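Local coordinates for PFC0360w protein (Plasmodium falciparum, PDB 3NI8), which probably stimulates the ATPase activity of the chaperone Hsp90 as an Aha1-type co-chaperone, at residues 91-102 with 115-126. Residues are numbered along the deposited sequence; the frame is centred on the assembly and turned at random.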
loop_
_atom_site.group_PDB
_atom_site.type_symbol
_atom_site.label_atom_id
_atom_site.label_comp_id
_atom_site.label_asym_id
_atom_site.label_seq_id
_atom_site.Cartn_x
_atom_site.Cartn_y
_atom_site.Cartn_z
ATOM N N ASP A 91 -15.452 3.167 3.902
ATOM C CA ASP A 91 -16.755 2.548 4.057
ATOM C C ASP A 91 -16.761 1.401 5.078
ATOM O O ASP A 91 -17.817 0.816 5.345
ATOM C CB ASP A 91 -17.290 2.085 2.707
ATOM C CG ASP A 91 -16.510 0.939 2.146
ATOM O OD1 ASP A 91 -15.331 1.131 1.799
ATOM O OD2 ASP A 91 -17.072 -0.165 2.036
ATOM N N TRP A 92 -15.592 1.089 5.640
ATOM C CA TRP A 92 -15.496 0.179 6.776
ATOM C C TRP A 92 -16.074 0.847 8.030
ATOM O O TRP A 92 -16.238 2.073 8.076
ATOM C CB TRP A 92 -14.035 -0.190 7.047
ATOM C CG TRP A 92 -13.408 -1.054 6.032
ATOM C CD1 TRP A 92 -13.977 -1.534 4.889
ATOM C CD2 TRP A 92 -12.053 -1.510 6.027
ATOM N NE1 TRP A 92 -13.066 -2.277 4.175
ATOM C CE2 TRP A 92 -11.874 -2.280 4.855
ATOM C CE3 TRP A 92 -10.974 -1.356 6.901
ATOM C CZ2 TRP A 92 -10.655 -2.904 4.546
ATOM C CZ3 TRP A 92 -9.757 -1.968 6.581
ATOM C CH2 TRP A 92 -9.614 -2.734 5.420
ATOM N N ASN A 93 -16.354 0.045 9.053
ATOM C CA ASN A 93 -16.791 0.574 10.338
ATOM C C ASN A 93 -15.837 1.627 10.818
ATOM O O ASN A 93 -14.627 1.513 10.598
ATOM C CB ASN A 93 -16.883 -0.534 11.377
ATOM C CG ASN A 93 -18.119 -1.364 11.213
ATOM O OD1 ASN A 93 -19.246 -0.839 11.244
ATOM N ND2 ASN A 93 -17.932 -2.672 11.031
ATOM N N GLU A 94 -16.380 2.647 11.476
ATOM C CA GLU A 94 -15.585 3.760 11.989
ATOM C C GLU A 94 -14.371 3.238 12.782
ATOM O O GLU A 94 -13.249 3.730 12.599
ATOM C CB GLU A 94 -16.487 4.720 12.794
ATOM C CG GLU A 94 -15.803 5.577 13.896
ATOM C CD GLU A 94 -15.270 6.946 13.424
ATOM O OE1 GLU A 94 -14.535 7.018 12.405
ATOM O OE2 GLU A 94 -15.557 7.953 14.119
ATOM N N CYS A 95 -14.611 2.217 13.616
ATOM C CA CYS A 95 -13.587 1.585 14.450
ATOM C C CYS A 95 -12.552 0.749 13.683
ATOM O O CYS A 95 -11.377 0.713 14.069
ATOM C CB CYS A 95 -14.243 0.701 15.537
ATOM S SG CYS A 95 -14.304 1.424 17.247
ATOM N N ASP A 96 -12.982 0.067 12.623
ATOM C CA ASP A 96 -12.120 -0.912 11.933
ATOM C C ASP A 96 -10.938 -0.297 11.161
ATOM O O ASP A 96 -11.090 0.670 10.417
ATOM C CB ASP A 96 -12.955 -1.846 11.063
ATOM C CG ASP A 96 -13.867 -2.753 11.887
ATOM O OD1 ASP A 96 -13.742 -2.771 13.136
ATOM O OD2 ASP A 96 -14.710 -3.465 11.295
ATOM N N TYR A 97 -9.749 -0.840 11.407
ATOM C CA TYR A 97 -8.519 -0.448 10.724
ATOM C C TYR A 97 -7.709 -1.708 10.460
ATOM O O TYR A 97 -7.449 -2.480 11.382
ATOM C CB TYR A 97 -7.692 0.487 11.606
ATOM C CG TYR A 97 -7.866 1.960 11.320
ATOM C CD1 TYR A 97 -7.243 2.558 10.209
ATOM C CD2 TYR A 97 -8.653 2.770 12.155
ATOM C CE1 TYR A 97 -7.396 3.935 9.934
ATOM C CE2 TYR A 97 -8.820 4.155 11.886
ATOM C CZ TYR A 97 -8.177 4.721 10.780
ATOM O OH TYR A 97 -8.324 6.067 10.516
ATOM N N SER A 98 -7.304 -1.928 9.216
ATOM C CA SER A 98 -6.407 -3.035 8.935
ATOM C C SER A 98 -4.951 -2.591 9.165
ATOM O O SER A 98 -4.685 -1.419 9.472
ATOM C CB SER A 98 -6.631 -3.556 7.513
ATOM O OG SER A 98 -6.131 -2.632 6.568
ATOM N N THR A 99 -4.019 -3.527 9.015
ATOM C CA THR A 99 -2.605 -3.231 9.140
ATOM C C THR A 99 -1.925 -3.617 7.849
ATOM O O THR A 99 -2.048 -4.767 7.384
ATOM C CB THR A 99 -1.973 -4.047 10.275
ATOM O OG1 THR A 99 -2.646 -3.751 11.498
ATOM C CG2 THR A 99 -0.502 -3.747 10.438
ATOM N N VAL A 100 -1.223 -2.654 7.258
ATOM C CA VAL A 100 -0.403 -2.929 6.095
ATOM C C VAL A 100 1.075 -2.795 6.477
ATOM O O VAL A 100 1.497 -1.800 7.059
ATOM C CB VAL A 100 -0.763 -2.008 4.891
ATOM C CG1 VAL A 100 0.246 -2.206 3.725
ATOM C CG2 VAL A 100 -2.193 -2.271 4.411
ATOM N N THR A 101 1.847 -3.823 6.166
ATOM C CA THR A 101 3.289 -3.798 6.381
ATOM C C THR A 101 3.938 -4.012 5.026
ATOM O O THR A 101 3.532 -4.916 4.284
ATOM C CB THR A 101 3.720 -4.946 7.321
ATOM O OG1 THR A 101 3.024 -4.823 8.572
ATOM C CG2 THR A 101 5.220 -4.937 7.539
ATOM N N VAL A 102 4.921 -3.195 4.681
ATOM C CA VAL A 102 5.566 -3.339 3.385
ATOM C C VAL A 102 7.060 -3.384 3.614
ATOM O O VAL A 102 7.635 -2.478 4.222
ATOM C CB VAL A 102 5.208 -2.191 2.376
ATOM C CG1 VAL A 102 5.528 -2.622 0.903
ATOM C CG2 VAL A 102 3.741 -1.747 2.493
ATOM N N LYS A 115 7.629 -7.327 -0.328
ATOM C CA LYS A 115 6.744 -8.214 0.404
ATOM C C LYS A 115 5.689 -7.381 1.119
ATOM O O LYS A 115 5.982 -6.684 2.105
ATOM C CB LYS A 115 7.558 -9.094 1.376
ATOM C CG LYS A 115 6.735 -9.940 2.326
ATOM C CD LYS A 115 7.622 -10.976 3.055
ATOM C CE LYS A 115 7.172 -11.173 4.519
ATOM N NZ LYS A 115 7.879 -12.290 5.229
ATOM N N LEU A 116 4.463 -7.430 0.601
ATOM C CA LEU A 116 3.355 -6.752 1.245
ATOM C C LEU A 116 2.461 -7.708 2.076
ATOM O O LEU A 116 1.938 -8.706 1.552
ATOM C CB LEU A 116 2.535 -5.958 0.219
ATOM C CG LEU A 116 1.479 -4.992 0.786
ATOM C CD1 LEU A 116 1.210 -3.898 -0.209
ATOM C CD2 LEU A 116 0.160 -5.683 1.167
ATOM N N THR A 117 2.295 -7.379 3.365
ATOM C CA THR A 117 1.396 -8.113 4.264
ATOM C C THR A 117 0.205 -7.255 4.693
ATOM O O THR A 117 0.375 -6.171 5.259
ATOM C CB THR A 117 2.106 -8.642 5.556
ATOM O OG1 THR A 117 3.379 -9.189 5.225
ATOM C CG2 THR A 117 1.279 -9.723 6.207
ATOM N N HIS A 118 -0.997 -7.766 4.449
ATOM C CA HIS A 118 -2.213 -7.056 4.817
ATOM C C HIS A 118 -2.967 -7.925 5.837
ATOM O O HIS A 118 -3.472 -8.995 5.479
ATOM C CB HIS A 118 -3.045 -6.793 3.551
ATOM C CG HIS A 118 -3.975 -5.625 3.649
ATOM N ND1 HIS A 118 -4.349 -4.888 2.546
ATOM C CD2 HIS A 118 -4.599 -5.056 4.713
ATOM C CE1 HIS A 118 -5.167 -3.918 2.924
ATOM N NE2 HIS A 118 -5.329 -3.993 4.234
ATOM N N ASN A 119 -2.989 -7.477 7.101
ATOM C CA ASN A 119 -3.614 -8.203 8.235
ATOM C C ASN A 119 -4.843 -7.464 8.732
ATOM O O ASN A 119 -5.027 -6.287 8.429
ATOM C CB ASN A 119 -2.676 -8.291 9.459
ATOM C CG ASN A 119 -1.396 -9.059 9.192
ATOM O OD1 ASN A 119 -0.305 -8.517 9.375
ATOM N ND2 ASN A 119 -1.511 -10.313 8.768
ATOM N N ASN A 120 -5.640 -8.146 9.552
ATOM C CA ASN A 120 -6.692 -7.507 10.349
ATOM C C ASN A 120 -7.706 -6.823 9.470
ATOM O O ASN A 120 -8.177 -5.722 9.794
ATOM C CB ASN A 120 -6.110 -6.480 11.346
ATOM C CG ASN A 120 -5.328 -7.130 12.499
ATOM O OD1 ASN A 120 -5.254 -8.351 12.618
ATOM N ND2 ASN A 120 -4.742 -6.291 13.350
ATOM N N ILE A 121 -8.012 -7.476 8.348
ATOM C CA ILE A 121 -9.050 -7.049 7.417
ATOM C C ILE A 121 -10.416 -7.501 7.955
ATOM O O ILE A 121 -10.634 -8.699 8.166
ATOM C CB ILE A 121 -8.802 -7.665 5.982
ATOM C CG1 ILE A 121 -7.456 -7.197 5.404
ATOM C CG2 ILE A 121 -9.931 -7.317 5.026
ATOM C CD1 ILE A 121 -6.885 -8.104 4.328
ATOM N N PRO A 122 -11.350 -6.557 8.159
ATOM C CA PRO A 122 -12.696 -6.916 8.650
ATOM C C PRO A 122 -13.476 -7.810 7.681
ATOM O O PRO A 122 -13.198 -7.836 6.471
ATOM C CB PRO A 122 -13.405 -5.558 8.816
ATOM C CG PRO A 122 -12.586 -4.567 8.008
ATOM C CD PRO A 122 -11.162 -5.098 8.033
ATOM N N ALA A 123 -14.451 -8.536 8.224
ATOM C CA ALA A 123 -15.272 -9.483 7.463
ATOM C C ALA A 123 -16.245 -8.744 6.564
ATOM O O ALA A 123 -16.667 -9.262 5.524
ATOM C CB ALA A 123 -16.042 -10.423 8.428
ATOM N N SER A 124 -16.612 -7.532 6.969
ATOM C CA SER A 124 -17.512 -6.714 6.175
ATOM C C SER A 124 -17.389 -5.229 6.521
ATOM O O SER A 124 -16.804 -4.847 7.544
ATOM C CB SER A 124 -18.964 -7.202 6.349
ATOM O OG SER A 124 -19.378 -7.036 7.687
ATOM N N ASN A 125 -17.943 -4.395 5.655
ATOM C CA ASN A 125 -17.938 -2.960 5.880
ATOM C C ASN A 125 -19.086 -2.557 6.812
ATOM O O ASN A 125 -19.793 -3.414 7.329
ATOM C CB ASN A 125 -17.979 -2.222 4.538
ATOM C CG ASN A 125 -19.319 -2.383 3.799
ATOM O OD1 ASN A 125 -20.233 -3.129 4.229
ATOM N ND2 ASN A 125 -19.437 -1.674 2.665
ATOM N N LYS A 126 -19.280 -1.264 7.016
ATOM C CA LYS A 126 -20.349 -0.789 7.883
ATOM C C LYS A 126 -21.805 -0.947 7.376
ATOM O O LYS A 126 -22.741 -0.644 8.114
ATOM C CB LYS A 126 -20.073 0.641 8.345
ATOM C CG LYS A 126 -20.308 1.722 7.344
ATOM C CD LYS A 126 -19.518 2.940 7.814
ATOM C CE LYS A 126 -20.060 4.238 7.264
ATOM N NZ LYS A 126 -19.014 5.302 7.395
HETATM O O HOH W 1 -19.348 -4.979 9.422
HETATM O O HOH W 2 -5.251 -3.448 12.593
HETATM O O HOH W 3 0.667 -6.186 8.520
#
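Asp-91 grips the end of segment 115-126 twice: its OD2 takes a nearly straight bond from Asn-125 ND2 (2.9 Å), and its carbonyl O accepts Lys-126 N (3.0 Å). OD2 accepts through its anti lone pair and lies in the amide plane of Asn-125, the carboxylate turned 80° against that amide. The same OD2 forms a salt bridge with Arg-135 of helix 132-150, while Asn-125 ND2 also reaches Glu-129, so the carboxylate and amide belong to a wider polar network. Pro-122 CG sits over one face of the Trp-92 indole in a CH-pi contact, 3.8 Å from the centroid of the six-membered ring, the two side chains crossing at about a right angle. Asn-93 ND2 donates to a water that is also bonded to Ser-124 OG and donates to Asn-125 O, and Asp-96 OD2 lies alongside Pro-122 CB.

From Ser-98 onward the loops give way to the antiparallel hairpin of strands 98-106 and 111-119, flanked by strands 82-89 and 21-27 in a sheet that packs on the long C-terminal helix, as in the helix-grip fold of the SRPBCC family. Ser-98 OG receives His-118 NE2 at 2.8 Å, close to the imidazole plane, and is also bonded to Trp-87 O; with ND1 bonded to Trp-140, the buried ring is held at both nitrogens. Thr-99 and Asn-119 exchange paired backbone bonds, as do Thr-101 and Thr-117. Between them Val-100, its CG2 anti to the carbonyl carbon, sets that methyl over the His-118 ring, 3.6 Å from its centroid. Val-102 CG2 meets Leu-116 CD1 at 4.3 Å.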